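Local structure of 4-hydroxy-tetrahydrodipicolinate synthase (Aquifex aeolicus, 2EHH) at residues Pro193-Ala196 against Leu197-Gly201; Met167-Ile170 against Ser171-Lys175. The protein probably catalyses the condensation of pyruvate with (S)-aspartate-beta-semialdehyde to 4-hydroxy-tetrahydrodipicolinate, an early step of lysine biosynthesis by the diaminopimelate pathway. One frame throughout, in Å; residues are numbered along the deposited sequence.

Interaction 1 (Pro193-Ala196 against Leu197-Gly201); sequences PMMA and LGAKG
M194 and A199 are joined backbone to backbone where helix 191-196 gives way to the loop that leads into strand 201-204. A199 N reaches back to M194 O at 3.0 Å in a fairly straight bond, and one residue earlier G198 N bonds to M195 O, also at 3.0 Å. The donor in the second bond stands well above the carbonyl plane, 73° out of it. L197 N is held less firmly: it makes weak bonds to both P193 O and M194 O. The reversal hinges on G198, which takes a positive phi of 123° and is the first residue to leave helical angles.

The side chains close around this turn. The methyl of A199 points back at the helix and makes an apolar contact with it, A199 CB to M194 CB at 3.9 Å; A199 CB also sits 3.2 Å from M194 O, the acceptor of A199 N. M195 CG lies 4.0 Å from A199 CB. The turn about the CG-SD bond of M195 (chi3 79°) then brings M195 CE beside the following backbone, 3.9 Å from G201 N; I218, A221 and L222 of helix 211-223 also pack on this methionine. L197 folds alongside the last turn, L197 CG 3.7 Å from P193 O. Two carbonyls at the helix end are taken up by the second subunit: A196 O by R230 and L197 O by Y234 of that chain. The extended chain of K200 carries NZ to the carbonyls of E179 and F181.

The paired bonds from G198 and A199, the positive phi of G198 and the apolar M194-A199 contact make this a Schellman motif, here ending a helix of the TIM barrel just before its eighth strand.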
loop_
_atom_site.group_PDB
_atom_site.type_symbol
_atom_site.label_atom_id
_atom_site.label_comp_id
_atom_site.label_asym_id
_atom_site.label_seq_id
_atom_site.Cartn_x
_atom_site.Cartn_y
_atom_site.Cartn_z
ATOM N N PRO A 193 -8.311 -14.021 -16.831
ATOM C CA PRO A 193 -7.195 -14.667 -16.129
ATOM C C PRO A 193 -7.633 -15.554 -14.959
ATOM O O PRO A 193 -7.032 -16.595 -14.704
ATOM C CB PRO A 193 -6.313 -13.486 -15.697
ATOM C CG PRO A 193 -7.291 -12.319 -15.613
ATOM C CD PRO A 193 -8.174 -12.553 -16.821
ATOM N N MET A 194 -8.682 -15.159 -14.244
ATOM C CA MET A 194 -9.141 -15.973 -13.126
ATOM C C MET A 194 -9.727 -17.299 -13.613
ATOM O O MET A 194 -9.522 -18.342 -12.990
ATOM C CB MET A 194 -10.192 -15.229 -12.300
ATOM C CG MET A 194 -9.612 -14.191 -11.362
ATOM S SD MET A 194 -10.772 -13.791 -10.052
ATOM C CE MET A 194 -9.995 -12.255 -9.394
ATOM N N MET A 195 -10.459 -17.266 -14.720
ATOM C CA MET A 195 -11.036 -18.504 -15.233
ATOM C C MET A 195 -9.957 -19.402 -15.838
ATOM O O MET A 195 -10.072 -20.628 -15.816
ATOM C CB MET A 195 -12.154 -18.199 -16.230
ATOM C CG MET A 195 -13.401 -17.660 -15.532
ATOM S SD MET A 195 -14.813 -17.383 -16.608
ATOM C CE MET A 195 -15.435 -19.081 -16.764
ATOM N N ALA A 196 -8.895 -18.797 -16.354
ATOM C CA ALA A 196 -7.801 -19.587 -16.913
ATOM C C ALA A 196 -7.179 -20.396 -15.771
ATOM O O ALA A 196 -6.616 -21.469 -15.987
ATOM C CB ALA A 196 -6.760 -18.670 -17.552
ATOM N N LEU A 197 -7.308 -19.879 -14.548
ATOM C CA LEU A 197 -6.779 -20.542 -13.359
ATOM C C LEU A 197 -7.771 -21.488 -12.684
ATOM O O LEU A 197 -7.420 -22.181 -11.729
ATOM C CB LEU A 197 -6.309 -19.499 -12.338
ATOM C CG LEU A 197 -4.952 -18.837 -12.593
ATOM C CD1 LEU A 197 -4.800 -17.601 -11.709
ATOM C CD2 LEU A 197 -3.842 -19.838 -12.305
ATOM N N GLY A 198 -9.012 -21.508 -13.154
ATOM C CA GLY A 198 -9.987 -22.405 -12.552
ATOM C C GLY A 198 -11.264 -21.790 -11.999
ATOM O O GLY A 198 -12.115 -22.520 -11.476
ATOM N N ALA A 199 -11.409 -20.467 -12.089
ATOM C CA ALA A 199 -12.624 -19.807 -11.597
ATOM C C ALA A 199 -13.765 -20.333 -12.457
ATOM O O ALA A 199 -13.551 -20.691 -13.613
ATOM C CB ALA A 199 -12.508 -18.297 -11.737
ATOM N N LYS A 200 -14.974 -20.367 -11.910
ATOM C CA LYS A 200 -16.105 -20.907 -12.651
ATOM C C LYS A 200 -17.072 -19.890 -13.242
ATOM O O LYS A 200 -18.090 -20.258 -13.835
ATOM C CB LYS A 200 -16.852 -21.899 -11.758
ATOM C CG LYS A 200 -15.977 -23.081 -11.348
ATOM C CD LYS A 200 -16.669 -23.982 -10.347
ATOM C CE LYS A 200 -15.776 -25.153 -9.951
ATOM N NZ LYS A 200 -16.411 -25.996 -8.891
ATOM N N GLY A 201 -16.751 -18.612 -13.093
ATOM C CA GLY A 201 -17.617 -17.584 -13.632
ATOM C C GLY A 201 -17.311 -16.225 -13.039
ATOM O O GLY A 201 -16.232 -16.010 -12.484
#

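Interaction 2 (Met167-Ile170 against Ser171-Lys175); sequences MDRI and SEIVK
The first turns of helix 167-177, the helical link of a beta-alpha-beta unit, are tied together by regular i to i+4 bonds, beginning with S171 N to M167 O at 2.9 Å. E172, I173 and V174 bond in the same way to D168, R169 and I170; the V174 N to I170 O bond is nearly straight at the hydrogen (175°).

R169 and I173 make the main side-chain contact. With CG opposite the backbone N (chi1 174°) and the chain extended to NE, R169 passes I173 so that CD1 of the isoleucine lies 3.9 Å from R169 CG and over one face of the guanidinium. The polar rim of that group is held by a salt bridge from NE to E162 and a bond from NH2 to I142 O. I170 CG2 and V174 CG2 approach to 4.2 Å, a looser apolar contact.

D168 and S171 face the second subunit, where their side chains bond to S189 and H233 of that chain. I170 and I173 pack inward on V183 of strand 182-185; R169 and I173 also touch the neighbouring helix 144-153.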
loop_
_atom_site.group_PDB
_atom_site.type_symbol
_atom_site.label_atom_id
_atom_site.label_comp_id
_atom_site.label_asym_id
_atom_site.label_seq_id
_atom_site.Cartn_x
_atom_site.Cartn_y
_atom_site.Cartn_z
ATOM N N MET A 167 -3.826 -12.764 -8.332
ATOM C CA MET A 167 -4.084 -14.066 -8.951
ATOM C C MET A 167 -3.541 -15.197 -8.089
ATOM O O MET A 167 -4.069 -16.308 -8.101
ATOM C CB MET A 167 -3.453 -14.143 -10.347
ATOM C CG MET A 167 -4.031 -13.146 -11.342
ATOM S SD MET A 167 -5.814 -13.343 -11.607
ATOM C CE MET A 167 -6.463 -12.113 -10.444
ATOM N N ASP A 168 -2.482 -14.913 -7.343
ATOM C CA ASP A 168 -1.884 -15.916 -6.473
ATOM C C ASP A 168 -2.879 -16.394 -5.423
ATOM O O ASP A 168 -2.846 -17.551 -5.005
ATOM C CB ASP A 168 -0.665 -15.340 -5.774
ATOM C CG ASP A 168 0.571 -16.145 -6.030
ATOM O OD1 ASP A 168 0.591 -17.344 -5.655
ATOM O OD2 ASP A 168 1.520 -15.576 -6.611
ATOM N N ARG A 169 -3.748 -15.494 -4.977
ATOM C CA ARG A 169 -4.751 -15.862 -3.987
ATOM C C ARG A 169 -5.741 -16.820 -4.650
ATOM O O ARG A 169 -6.178 -17.794 -4.043
ATOM C CB ARG A 169 -5.477 -14.616 -3.473
ATOM C CG ARG A 169 -6.637 -14.913 -2.531
ATOM C CD ARG A 169 -7.330 -13.625 -2.112
ATOM N NE ARG A 169 -8.624 -13.882 -1.490
ATOM C CZ ARG A 169 -8.798 -14.222 -0.218
ATOM N NH1 ARG A 169 -7.752 -14.346 0.594
ATOM N NH2 ARG A 169 -10.028 -14.441 0.243
ATOM N N ILE A 170 -6.085 -16.544 -5.902
ATOM C CA ILE A 170 -7.006 -17.410 -6.626
ATOM C C ILE A 170 -6.376 -18.809 -6.742
ATOM O O ILE A 170 -7.040 -19.825 -6.513
ATOM C CB ILE A 170 -7.307 -16.853 -8.043
ATOM C CG1 ILE A 170 -7.875 -15.430 -7.938
ATOM C CG2 ILE A 170 -8.279 -17.766 -8.774
ATOM C CD1 ILE A 170 -9.103 -15.299 -7.032
ATOM N N SER A 171 -5.095 -18.861 -7.093
ATOM C CA SER A 171 -4.404 -20.144 -7.210
ATOM C C SER A 171 -4.485 -20.902 -5.897
ATOM O O SER A 171 -4.776 -22.103 -5.870
ATOM C CB SER A 171 -2.924 -19.943 -7.568
ATOM O OG SER A 171 -2.768 -19.586 -8.926
ATOM N N GLU A 172 -4.224 -20.191 -4.806
ATOM C CA GLU A 172 -4.245 -20.792 -3.484
ATOM C C GLU A 172 -5.618 -21.362 -3.141
ATOM O O GLU A 172 -5.719 -22.479 -2.639
ATOM C CB GLU A 172 -3.825 -19.762 -2.439
ATOM C CG GLU A 172 -3.285 -20.369 -1.160
ATOM C CD GLU A 172 -1.945 -21.071 -1.350
ATOM O OE1 GLU A 172 -0.976 -20.415 -1.800
ATOM O OE2 GLU A 172 -1.858 -22.279 -1.044
ATOM N N ILE A 173 -6.673 -20.599 -3.409
ATOM C CA ILE A 173 -8.030 -21.062 -3.123
ATOM C C ILE A 173 -8.381 -22.287 -3.969
ATOM O O ILE A 173 -8.840 -23.300 -3.446
ATOM C CB ILE A 173 -9.072 -19.952 -3.402
ATOM C CG1 ILE A 173 -8.800 -18.748 -2.494
ATOM C CG2 ILE A 173 -10.471 -20.483 -3.157
ATOM C CD1 ILE A 173 -9.589 -17.506 -2.861
ATOM N N VAL A 174 -8.162 -22.196 -5.277
ATOM C CA VAL A 174 -8.459 -23.316 -6.168
ATOM C C VAL A 174 -7.713 -24.582 -5.737
ATOM O O VAL A 174 -8.291 -25.667 -5.662
ATOM C CB VAL A 174 -8.083 -22.982 -7.626
ATOM C CG1 VAL A 174 -8.185 -24.235 -8.499
ATOM C CG2 VAL A 174 -9.010 -21.891 -8.158
ATOM N N LYS A 175 -6.429 -24.430 -5.433
ATOM C CA LYS A 175 -5.606 -25.561 -5.027
ATOM C C LYS A 175 -5.983 -26.155 -3.675
ATOM O O LYS A 175 -6.115 -27.370 -3.541
ATOM C CB LYS A 175 -4.128 -25.156 -5.007
ATOM C CG LYS A 175 -3.185 -26.281 -4.590
ATOM C CD LYS A 175 -1.734 -25.834 -4.633
ATOM C CE LYS A 175 -0.801 -26.950 -4.192
ATOM N NZ LYS A 175 -0.933 -28.155 -5.053
#

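In the fold
Interaction 2 comes first along the chain, within helix 167-177; strand 182-185 and helix 191-196 follow, and interaction 1 closes that helix. Their centres are about 10 Å apart. The two helices are neighbours on the outside of the eight-stranded parallel barrel and touch directly through M194 SD and I170 CD1 at 3.8 Å; L197 CD2, in the following loop, packs on S171 OG of helix 167-177 at 3.6 Å. Both regions also meet the second subunit, so this pair of helices covers one part of the barrel wall and contributes to an interface of the homotetramer. K161, the predicted Schiff-base lysine, lies about 8 Å from M194 and 9 Å from I170, side chain to side chain.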